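Local coordinates for protein Abbfa_003403 (Acinetobacter baumannii, PDB 4ZXH) that is a four-domain nonribosomal peptide synthetase whose condensation, adenylation, carrier and thioesterase domains probably activate a building block, join it to a partner and release the product, at residues E197-W202 against F335-E340; K207-V212 against A302-I307; G284-S289 against K329-A334; S343-G348 against K872-R877. One frame throughout, in Å; residues are numbered along the deposited sequence.

Contact 1. Residues E197-W202 against F335-E340; sequences ESLIFW and FSRVVE. With PNS (4'-phosphopantetheine), chain B.
Leu199 and Arg337 meet side chain to side chain, at about a right angle, where helices 197-205 and 335-342 of the condensation domain lie together. One methyl of the leucine, CD2, rests over a face of the guanidinium group and is 3.6 Å from NH2 of Arg337. On the opposite face lies Glu340 OE2, a long ion pair that no N-H addresses. The arginine leaves the helix with CG anti to its own N (chi1 -176°) and then bends at chi2 (64°), which swings the flat group back toward Leu199. Its firmer polar ties are outside the two segments, a salt bridge from NH2 to Asp194 and a hydrogen bond from the same atom to Ile192 O.

Val338 supplies the second half of the contact. Its CG2 sits over the five-membered ring of Trp202, 4.2 Å from the centroid, a CH-pi contact, while Phe201 covers the other face of the indole; NE1 is bonded to His330 O.

Helix 335-342 also lines the pantetheine pocket: Phe335 CD2 is 3.5 Å from C37 of the cofactor, and Val339 CG2 is 3.8 Å from its C31. The helix pair is thus joined by apolar and dispersive contacts, with the arginine's charge and the indole N-H satisfied beyond the interface.

Contact 2. Residues K207-V212 against A302-I307; sequences KHAPHV and AIHMDI
His304 reaches from strand 302-306 to the loop at residues 208-210, and its imidazole carries the contact from the strand's side. The first torsion sets this up: with CG anti to the backbone N (chi1 168°), the side chain stands out from the strand toward the loop backbone. Ala209 CA lies over one face of the ring, 4.0 Å from its centroid and 23° off the normal, a CH-pi contact, and the methyl CB of Ala209 is 4.0 Å from ND1 of His304. The carbonyl oxygen of His208 approaches CE1 of His304 obliquely, at 3.6 Å, and Pro210 CD passes NE2 more loosely.

His208 itself adds little beyond its CB, near CE1 of His304; the exposed ring beyond is poorly ordered. The rotation of the His304 ring is held from outside the two segments. ND1 is hydrogen-bonded to Ala205 O and NE2, weakly, to Asn275 ND2, a pattern consistent with a neutral ring protonated on ND1.

In the condensation domain, strand 302-306 pairs antiparallel with strand 275-279, and Met305 and Ile307 pack on helices 255-271 and 313-329. The loop at 207-212, which follows helix 197-205, meets this two-stranded sheet through His304.

Contact 3. Residues G284-S289 against K329-A334; sequences GRLERS and KHQKIA
Leu286 and Gln331 bring together two connections of the condensation domain, the loop between strands 275-279 and 302-306 and a type I beta turn, His330 to Ile333, that leads into helix 335-342 with Ala334 at its N-cap.

The contact across the two segments is van der Waals in kind. The side chains of Leu286 and Gln331 come from opposite directions, and the branched end of the leucine lies against the terminal amide of the glutamine. Gln331 places CG between its backbone N and carbonyl carbon (chi1 82°) and runs extended from there, which carries the amide out of the turn to the leucine. Gly284 loosely brushes the same amide end with its CA.

The polar ties of both pieces run to other parts of the domain. Asn299 ND2 is hydrogen-bonded to the carbonyl oxygens of Gln331 and Ile333, which fastens the turn, and His330 ND1 is bonded to Ser198 OG of helix 197-205. Arg285 forms a salt bridge with Asp151.

The meeting is a small patch at the surface, about 107 Å² in all. Leu286 CD1 lies 4.0 Å from CD of Gln331.

Contact 4. Residues S343-G348 against K872-R877; sequences SPKRDG and KIRGFR. With PNS (4'-phosphopantetheine), chain B.
Loop 343-348 of the condensation domain supplies Arg346 to the phosphopantetheine site, and Lys345, next to it, points across to Arg874, in the IRGFR sequence of the adenylation domain's A8 core motif. The two side chains cross at about a right angle. The lysine starts with CG anti to the backbone N (chi1 -176°) and bends at chi3 (-82°), which turns its end. Lys345 NZ is modelled 3.2 Å from NH2 of Arg874, oblique to the guanidinium group. Both are donors, so no bond joins them, and at this resolution the exact separation carries little weight.

Arg346 turns to the cofactor. Its NE is hydrogen-bonded to O23 of the phosphopantetheine at 3.0 Å, with the oxygen at the edge of the guanidinium plane, and NH2 to O25 at 3.1 Å, the straighter of the two (160°). NH1 is spent on Pro344 O, at 3.0 Å, which braces the group from within its own loop. Ser1008 N and Asn351 OD1 are also hydrogen-bonded to the cofactor.

The two cationic ends, if placed as modelled, lie near each other at an exposed boundary, where solvent could screen them; the nearby Asp347 carboxylate, itself bonded to His211 and Tyr935, may ease the positive charge. The chemistry is consistent with a boundary that can change as the domains move, whereas the phosphate is gripped by several bonds.

In the fold
Contacts 1, 2 and 3 belong to the condensation domain, and contact 4 joins that domain to the adenylation domain. Contact 1 is the buried one, contact 2 is partly buried, and contacts 3 and 4 are at the surface; the chemistry follows, from aliphatic carbons over flat groups in the more buried contacts to an amide against a leucine and then like charges at the boundary. Helix 197-205 takes part in contact 1 and also holds the turn of contact 3. Contacts 2 and 4 are tied by a probable hydrogen bond from His211 NE2 to Asp347 OD2. Contacts 1 and 4 share the cofactor, one at its pantetheine arm and the other at its phosphate.

Contact 1. Residues E197-W202 against F335-E340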
# COMPACT_ATOMS: atom_id res chain seq x y z
N GLU A 197 -28.85 12.92 14.54
CA GLU A 197 -29.42 11.60 14.28
C GLU A 197 -28.93 11.00 12.97
O GLU A 197 -28.60 9.82 12.90
CB GLU A 197 -30.95 11.66 14.30
N SER A 198 -28.85 11.82 11.92
CA SER A 198 -28.35 11.35 10.63
C SER A 198 -26.86 10.98 10.71
O SER A 198 -26.43 10.02 10.09
CB SER A 198 -28.56 12.40 9.54
OG SER A 198 -29.94 12.72 9.42
N LEU A 199 -26.09 11.73 11.49
CA LEU A 199 -24.67 11.44 11.64
C LEU A 199 -24.44 10.14 12.41
O LEU A 199 -23.53 9.38 12.11
CB LEU A 199 -23.96 12.59 12.34
CG LEU A 199 -22.44 12.60 12.28
CD1 LEU A 199 -21.94 12.40 10.85
CD2 LEU A 199 -21.95 13.93 12.82
N ILE A 200 -25.28 9.90 13.42
CA ILE A 200 -25.21 8.66 14.17
C ILE A 200 -25.54 7.47 13.26
O ILE A 200 -24.86 6.44 13.33
CB ILE A 200 -26.17 8.69 15.36
CG1 ILE A 200 -25.76 9.81 16.32
CG2 ILE A 200 -26.19 7.35 16.07
CD1 ILE A 200 -26.88 10.26 17.22
N PHE A 201 -26.56 7.63 12.42
CA PHE A 201 -26.96 6.58 11.49
C PHE A 201 -25.78 6.07 10.68
O PHE A 201 -25.53 4.86 10.62
CB PHE A 201 -28.06 7.07 10.55
CG PHE A 201 -28.40 6.09 9.46
CD1 PHE A 201 -29.46 5.21 9.61
CD2 PHE A 201 -27.68 6.06 8.27
CE1 PHE A 201 -29.79 4.30 8.60
CE2 PHE A 201 -28.00 5.15 7.26
CZ PHE A 201 -29.06 4.28 7.42
N TRP A 202 -25.06 6.99 10.04
CA TRP A 202 -23.93 6.63 9.19
C TRP A 202 -22.78 6.06 10.00
O TRP A 202 -22.10 5.13 9.57
CB TRP A 202 -23.44 7.85 8.40
CG TRP A 202 -24.38 8.27 7.34
CD1 TRP A 202 -25.03 9.46 7.26
CD2 TRP A 202 -24.78 7.51 6.19
NE1 TRP A 202 -25.82 9.50 6.13
CE2 TRP A 202 -25.68 8.31 5.46
CE3 TRP A 202 -24.46 6.24 5.71
CZ2 TRP A 202 -26.26 7.88 4.27
CZ3 TRP A 202 -25.04 5.81 4.54
CH2 TRP A 202 -25.93 6.62 3.83
N PHE A 335 -20.71 13.46 2.35
CA PHE A 335 -19.80 12.34 2.45
C PHE A 335 -18.55 12.72 3.24
O PHE A 335 -18.06 11.94 4.05
CB PHE A 335 -19.41 11.83 1.07
CG PHE A 335 -18.57 10.59 1.11
CD1 PHE A 335 -19.08 9.42 1.63
CD2 PHE A 335 -17.28 10.60 0.61
CE1 PHE A 335 -18.32 8.28 1.67
CE2 PHE A 335 -16.51 9.46 0.64
CZ PHE A 335 -17.03 8.30 1.17
N SER A 336 -18.06 13.94 3.03
CA SER A 336 -16.85 14.39 3.72
C SER A 336 -17.09 14.45 5.21
O SER A 336 -16.21 14.16 6.00
CB SER A 336 -16.40 15.76 3.20
OG SER A 336 -17.34 16.77 3.51
N ARG A 337 -18.29 14.83 5.60
CA ARG A 337 -18.61 14.88 7.02
C ARG A 337 -18.73 13.46 7.58
O ARG A 337 -18.42 13.24 8.75
CB ARG A 337 -19.90 15.67 7.26
CG ARG A 337 -20.25 15.85 8.73
CD ARG A 337 -19.19 16.67 9.44
NE ARG A 337 -19.54 16.98 10.82
CZ ARG A 337 -19.19 16.25 11.87
NH1 ARG A 337 -18.49 15.13 11.72
NH2 ARG A 337 -19.56 16.63 13.09
N VAL A 338 -19.17 12.51 6.76
CA VAL A 338 -19.24 11.12 7.22
C VAL A 338 -17.84 10.55 7.43
O VAL A 338 -17.60 9.84 8.41
CB VAL A 338 -20.01 10.21 6.24
CG1 VAL A 338 -19.92 8.75 6.68
CG2 VAL A 338 -21.46 10.64 6.17
N VAL A 339 -16.91 10.85 6.52
CA VAL A 339 -15.56 10.32 6.66
C VAL A 339 -14.91 10.92 7.89
O VAL A 339 -14.20 10.23 8.62
CB VAL A 339 -14.72 10.59 5.42
CG1 VAL A 339 -13.24 10.42 5.74
CG2 VAL A 339 -15.12 9.64 4.32
N GLU A 340 -15.18 12.20 8.13
CA GLU A 340 -14.69 12.86 9.34
C GLU A 340 -15.17 12.15 10.61
O GLU A 340 -14.39 11.98 11.54
CB GLU A 340 -15.11 14.34 9.34
CG GLU A 340 -14.89 15.10 10.64
CD GLU A 340 -15.28 16.60 10.54
OE1 GLU A 340 -15.63 17.08 9.44
OE2 GLU A 340 -15.23 17.28 11.58
O23 PNS B . -9.54 12.17 3.89
P24 PNS B . -10.34 13.42 4.13
O25 PNS B . -10.84 13.69 5.52
O27 PNS B . -11.62 13.29 3.16
C28 PNS B . -11.46 13.07 1.77
C29 PNS B . -12.83 13.06 1.11
C30 PNS B . -13.46 14.40 1.45
C31 PNS B . -13.65 11.90 1.68
C32 PNS B . -12.66 12.84 -0.41
O33 PNS B . -11.72 11.78 -0.59
C34 PNS B . -14.00 12.54 -1.06
O35 PNS B . -14.93 13.34 -1.04
N36 PNS B . -14.15 11.37 -1.67
C37 PNS B . -15.39 10.99 -2.32
C38 PNS B . -15.08 10.74 -3.80
C39 PNS B . -16.26 11.11 -4.63
O40 PNS B . -16.95 12.08 -4.34
N41 PNS B . -16.47 10.31 -5.66
C42 PNS B . -17.51 10.39 -6.66
C43 PNS B . -17.40 9.04 -7.33
S44 PNS B . -18.64 7.96 -6.60

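Contact 2. Residues K207-V212 against A302-I307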
# COMPACT_ATOMS: atom_id res chain seq x y z
N LYS A 207 -19.55 1.39 10.74
CA LYS A 207 -18.59 1.04 11.80
C LYS A 207 -17.81 -0.24 11.48
O LYS A 207 -16.59 -0.29 11.62
CB LYS A 207 -19.31 0.89 13.15
N HIS A 208 -18.52 -1.25 11.01
CA HIS A 208 -17.91 -2.54 10.71
C HIS A 208 -17.45 -2.67 9.26
O HIS A 208 -17.20 -3.78 8.79
CB HIS A 208 -18.87 -3.69 11.02
CG HIS A 208 -19.35 -3.72 12.44
ND1 HIS A 208 -18.49 -3.75 13.52
CD2 HIS A 208 -20.60 -3.76 12.96
CE1 HIS A 208 -19.19 -3.79 14.64
NE2 HIS A 208 -20.47 -3.80 14.33
N ALA A 209 -17.38 -1.56 8.53
CA ALA A 209 -17.03 -1.62 7.12
C ALA A 209 -15.57 -1.99 6.97
O ALA A 209 -14.73 -1.51 7.73
CB ALA A 209 -17.30 -0.29 6.44
N PRO A 210 -15.26 -2.83 5.98
CA PRO A 210 -13.83 -3.07 5.75
C PRO A 210 -13.14 -1.81 5.20
O PRO A 210 -13.73 -0.95 4.56
CB PRO A 210 -13.83 -4.19 4.71
CG PRO A 210 -15.05 -3.95 3.94
CD PRO A 210 -16.09 -3.43 4.92
N HIS A 211 -11.85 -1.73 5.49
CA HIS A 211 -11.00 -0.67 5.01
C HIS A 211 -10.94 -0.67 3.49
O HIS A 211 -10.98 0.39 2.86
CB HIS A 211 -9.62 -0.84 5.62
CG HIS A 211 -8.61 0.14 5.15
ND1 HIS A 211 -8.45 1.38 5.74
CD2 HIS A 211 -7.68 0.07 4.16
CE1 HIS A 211 -7.46 2.03 5.13
NE2 HIS A 211 -6.98 1.25 4.17
N VAL A 212 -10.86 -1.86 2.90
CA VAL A 212 -10.77 -2.02 1.45
C VAL A 212 -11.44 -3.33 1.03
O VAL A 212 -11.50 -4.29 1.82
CB VAL A 212 -9.30 -1.96 0.96
CG1 VAL A 212 -8.45 -3.04 1.61
CG2 VAL A 212 -9.22 -2.10 -0.53
N ALA A 302 -22.39 5.97 1.11
CA ALA A 302 -21.85 4.61 1.15
C ALA A 302 -22.83 3.59 1.76
O ALA A 302 -23.20 3.69 2.93
CB ALA A 302 -20.53 4.60 1.91
N ILE A 303 -23.24 2.61 0.96
CA ILE A 303 -24.12 1.56 1.44
C ILE A 303 -23.32 0.31 1.77
O ILE A 303 -22.79 -0.36 0.87
CB ILE A 303 -25.20 1.19 0.42
CG1 ILE A 303 -25.92 2.44 -0.09
CG2 ILE A 303 -26.16 0.22 1.02
CD1 ILE A 303 -26.50 3.27 0.99
N HIS A 304 -23.21 -0.00 3.05
CA HIS A 304 -22.50 -1.20 3.49
C HIS A 304 -23.51 -2.31 3.75
O HIS A 304 -24.34 -2.19 4.66
CB HIS A 304 -21.66 -0.88 4.73
CG HIS A 304 -21.11 -2.08 5.43
ND1 HIS A 304 -20.88 -2.10 6.79
CD2 HIS A 304 -20.73 -3.30 4.96
CE1 HIS A 304 -20.40 -3.29 7.13
NE2 HIS A 304 -20.30 -4.03 6.05
N MET A 305 -23.46 -3.36 2.94
CA MET A 305 -24.36 -4.52 3.05
C MET A 305 -23.64 -5.69 3.69
O MET A 305 -22.51 -6.00 3.34
CB MET A 305 -24.88 -4.97 1.68
CG MET A 305 -25.84 -4.02 0.95
SD MET A 305 -27.47 -3.89 1.68
CE MET A 305 -27.83 -5.63 1.94
N ASP A 306 -24.31 -6.36 4.62
CA ASP A 306 -23.80 -7.64 5.08
C ASP A 306 -24.54 -8.72 4.31
O ASP A 306 -25.70 -9.00 4.61
CB ASP A 306 -23.97 -7.80 6.58
CG ASP A 306 -23.16 -8.95 7.15
OD1 ASP A 306 -22.66 -9.78 6.35
OD2 ASP A 306 -22.99 -9.03 8.38
N ILE A 307 -23.89 -9.29 3.30
CA ILE A 307 -24.48 -10.38 2.52
C ILE A 307 -24.70 -11.62 3.36
O ILE A 307 -23.78 -12.08 4.04
CB ILE A 307 -23.61 -10.81 1.33
CG1 ILE A 307 -23.15 -9.60 0.52
CG2 ILE A 307 -24.38 -11.79 0.44
CD1 ILE A 307 -24.27 -8.85 -0.06

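Contact 3. Residues G284-S289 against K329-A334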
# COMPACT_ATOMS: atom_id res chain seq x y z
N GLY A 284 -29.34 15.25 -4.84
CA GLY A 284 -29.19 16.24 -3.78
C GLY A 284 -30.05 17.50 -3.83
O GLY A 284 -29.75 18.46 -3.09
N ARG A 285 -31.09 17.52 -4.65
CA ARG A 285 -31.92 18.73 -4.74
C ARG A 285 -33.34 18.47 -4.24
O ARG A 285 -34.30 18.41 -5.02
CB ARG A 285 -31.96 19.27 -6.17
CG ARG A 285 -30.60 19.36 -6.83
CD ARG A 285 -30.72 19.48 -8.33
NE ARG A 285 -29.42 19.65 -8.98
CZ ARG A 285 -29.03 20.79 -9.54
NH1 ARG A 285 -29.85 21.84 -9.53
NH2 ARG A 285 -27.84 20.87 -10.14
N LEU A 286 -33.47 18.31 -2.93
CA LEU A 286 -34.77 17.97 -2.38
C LEU A 286 -35.69 19.19 -2.39
O LEU A 286 -36.85 19.07 -2.78
CB LEU A 286 -34.61 17.37 -0.97
CG LEU A 286 -33.84 16.04 -0.98
CD1 LEU A 286 -33.75 15.42 0.41
CD2 LEU A 286 -34.44 15.05 -1.97
N GLU A 287 -35.16 20.35 -1.99
CA GLU A 287 -35.92 21.60 -2.07
C GLU A 287 -36.23 21.97 -3.54
O GLU A 287 -35.31 22.02 -4.37
CB GLU A 287 -35.17 22.74 -1.39
N ARG A 288 -37.50 22.20 -3.85
CA ARG A 288 -37.94 22.54 -5.21
C ARG A 288 -37.23 23.81 -5.70
O ARG A 288 -37.00 23.99 -6.91
CB ARG A 288 -39.46 22.72 -5.26
N SER A 289 -36.87 24.67 -4.76
CA SER A 289 -36.08 25.86 -5.04
C SER A 289 -34.77 25.60 -5.81
O SER A 289 -34.25 26.49 -6.47
CB SER A 289 -35.75 26.56 -3.72
OG SER A 289 -34.66 27.46 -3.86
N LYS A 329 -33.09 8.60 3.74
CA LYS A 329 -33.57 9.51 4.80
C LYS A 329 -32.44 10.43 5.30
O LYS A 329 -32.66 11.60 5.58
CB LYS A 329 -34.14 8.72 5.98
CG LYS A 329 -35.48 7.99 5.74
CD LYS A 329 -35.98 7.32 7.03
CE LYS A 329 -37.30 6.58 6.86
NZ LYS A 329 -37.75 5.94 8.15
N HIS A 330 -31.23 9.90 5.40
CA HIS A 330 -30.14 10.63 6.01
C HIS A 330 -29.12 11.10 4.99
O HIS A 330 -27.93 11.17 5.28
CB HIS A 330 -29.47 9.76 7.06
CG HIS A 330 -30.42 9.16 8.04
ND1 HIS A 330 -30.98 9.88 9.07
CD2 HIS A 330 -30.94 7.91 8.13
CE1 HIS A 330 -31.80 9.10 9.76
NE2 HIS A 330 -31.78 7.89 9.21
N GLN A 331 -29.60 11.44 3.80
CA GLN A 331 -28.69 11.79 2.71
C GLN A 331 -28.20 13.22 2.81
O GLN A 331 -27.33 13.63 2.05
CB GLN A 331 -29.38 11.58 1.37
CG GLN A 331 -30.25 12.74 0.98
CD GLN A 331 -31.08 12.45 -0.24
OE1 GLN A 331 -31.87 11.50 -0.25
NE2 GLN A 331 -30.88 13.23 -1.30
N LYS A 332 -28.77 13.99 3.74
CA LYS A 332 -28.38 15.39 3.88
C LYS A 332 -26.91 15.53 4.33
O LYS A 332 -26.24 16.50 3.98
CB LYS A 332 -29.33 16.13 4.85
CG LYS A 332 -29.51 15.55 6.26
CD LYS A 332 -30.75 16.19 6.93
CE LYS A 332 -30.97 15.78 8.39
NZ LYS A 332 -29.98 16.37 9.33
N ILE A 333 -26.42 14.55 5.10
CA ILE A 333 -25.05 14.55 5.57
C ILE A 333 -24.05 14.34 4.43
O ILE A 333 -24.13 13.34 3.71
CB ILE A 333 -24.82 13.45 6.64
CG1 ILE A 333 -25.72 13.67 7.84
CG2 ILE A 333 -23.39 13.45 7.09
CD1 ILE A 333 -25.69 15.09 8.36
N ALA A 334 -23.12 15.28 4.28
CA ALA A 334 -22.14 15.22 3.19
C ALA A 334 -21.15 14.10 3.43
O ALA A 334 -20.82 13.79 4.58
CB ALA A 334 -21.40 16.52 3.06

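Contact 4. Residues S343-G348 against K872-R877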
# COMPACT_ATOMS: atom_id res chain seq x y z
N SER A 343 -13.91 8.31 10.78
CA SER A 343 -12.48 8.46 10.94
C SER A 343 -11.66 7.22 10.58
O SER A 343 -10.86 6.76 11.38
CB SER A 343 -12.15 8.89 12.36
OG SER A 343 -10.82 9.37 12.45
N PRO A 344 -11.80 6.72 9.34
CA PRO A 344 -11.01 5.56 8.94
C PRO A 344 -9.53 5.90 8.86
O PRO A 344 -9.18 7.08 8.88
CB PRO A 344 -11.56 5.23 7.55
CG PRO A 344 -12.02 6.57 7.01
CD PRO A 344 -12.48 7.36 8.20
N LYS A 345 -8.68 4.88 8.77
CA LYS A 345 -7.26 5.10 8.56
C LYS A 345 -7.07 5.71 7.19
O LYS A 345 -7.41 5.09 6.20
CB LYS A 345 -6.47 3.80 8.64
CG LYS A 345 -4.96 4.01 8.53
CD LYS A 345 -4.21 2.72 8.24
CE LYS A 345 -3.96 1.90 9.49
NZ LYS A 345 -3.36 0.61 9.08
N ARG A 346 -6.54 6.93 7.13
CA ARG A 346 -6.31 7.57 5.84
C ARG A 346 -5.20 6.83 5.09
O ARG A 346 -4.20 6.43 5.67
CB ARG A 346 -5.98 9.04 6.02
CG ARG A 346 -7.07 9.83 6.74
CD ARG A 346 -8.46 9.70 6.11
NE ARG A 346 -9.30 10.82 6.54
CZ ARG A 346 -9.83 10.94 7.75
NH1 ARG A 346 -9.62 10.00 8.66
NH2 ARG A 346 -10.57 12.00 8.07
N ASP A 347 -5.42 6.63 3.80
CA ASP A 347 -4.61 5.74 2.99
C ASP A 347 -4.66 6.27 1.55
O ASP A 347 -5.70 6.23 0.90
CB ASP A 347 -5.15 4.31 3.14
CG ASP A 347 -4.36 3.26 2.36
OD1 ASP A 347 -3.76 3.58 1.31
OD2 ASP A 347 -4.39 2.08 2.80
N GLY A 348 -3.54 6.77 1.06
CA GLY A 348 -3.46 7.44 -0.23
C GLY A 348 -3.64 6.56 -1.45
O GLY A 348 -3.57 7.02 -2.59
N LYS A 872 -6.20 -13.00 5.74
CA LYS A 872 -7.26 -12.08 6.17
C LYS A 872 -6.87 -11.27 7.41
O LYS A 872 -6.59 -11.83 8.47
CB LYS A 872 -8.55 -12.85 6.45
N ILE A 873 -6.84 -9.94 7.26
CA ILE A 873 -6.59 -9.00 8.36
C ILE A 873 -7.90 -8.37 8.82
O ILE A 873 -8.88 -9.06 9.09
CB ILE A 873 -5.58 -7.91 7.94
CG1 ILE A 873 -4.40 -8.54 7.24
CG2 ILE A 873 -4.97 -7.17 9.15
CD1 ILE A 873 -3.37 -9.03 8.20
N ARG A 874 -7.93 -7.04 8.89
CA ARG A 874 -9.04 -6.35 9.53
C ARG A 874 -10.23 -6.29 8.57
O ARG A 874 -10.76 -5.21 8.27
CB ARG A 874 -8.61 -4.92 9.96
CG ARG A 874 -7.29 -4.82 10.81
CD ARG A 874 -6.92 -3.34 11.19
NE ARG A 874 -6.28 -2.53 10.13
CZ ARG A 874 -6.83 -1.48 9.49
NH1 ARG A 874 -8.06 -1.06 9.79
NH2 ARG A 874 -6.14 -0.83 8.55
N GLY A 875 -10.64 -7.47 8.07
CA GLY A 875 -11.79 -7.59 7.18
C GLY A 875 -11.51 -7.62 5.69
O GLY A 875 -12.43 -7.44 4.87
N PHE A 876 -10.25 -7.86 5.33
CA PHE A 876 -9.80 -7.87 3.93
C PHE A 876 -8.57 -8.75 3.80
O PHE A 876 -8.01 -9.17 4.80
CB PHE A 876 -9.48 -6.46 3.43
CG PHE A 876 -8.50 -5.72 4.29
CD1 PHE A 876 -7.14 -5.78 4.03
CD2 PHE A 876 -8.94 -4.95 5.37
CE1 PHE A 876 -6.25 -5.10 4.83
CE2 PHE A 876 -8.05 -4.25 6.16
CZ PHE A 876 -6.71 -4.33 5.90
N ARG A 877 -8.15 -9.04 2.58
CA ARG A 877 -7.03 -9.95 2.41
C ARG A 877 -5.81 -9.23 1.82
O ARG A 877 -5.94 -8.20 1.18
CB ARG A 877 -7.44 -11.14 1.54
CG ARG A 877 -7.87 -10.79 0.13
CD ARG A 877 -8.23 -12.05 -0.65
NE ARG A 877 -7.06 -12.94 -0.77
CZ ARG A 877 -6.14 -12.83 -1.72
NH1 ARG A 877 -6.23 -11.89 -2.65
NH2 ARG A 877 -5.12 -13.69 -1.74
O23 PNS B . -9.54 12.17 3.89
P24 PNS B . -10.34 13.42 4.13
O25 PNS B . -10.84 13.69 5.52
O27 PNS B . -11.62 13.29 3.16
C28 PNS B . -11.46 13.07 1.77
C29 PNS B . -12.83 13.06 1.11
C30 PNS B . -13.46 14.40 1.45
C31 PNS B . -13.65 11.90 1.68
C32 PNS B . -12.66 12.84 -0.41
O33 PNS B . -11.72 11.78 -0.59
C34 PNS B . -14.00 12.54 -1.06
O35 PNS B . -14.93 13.34 -1.04
N36 PNS B . -14.15 11.37 -1.67
C37 PNS B . -15.39 10.99 -2.32
C38 PNS B . -15.08 10.74 -3.80
C39 PNS B . -16.26 11.11 -4.63
O40 PNS B . -16.95 12.08 -4.34
N41 PNS B . -16.47 10.31 -5.66
C42 PNS B . -17.51 10.39 -6.66
C43 PNS B . -17.40 9.04 -7.33
S44 PNS B . -18.64 7.96 -6.60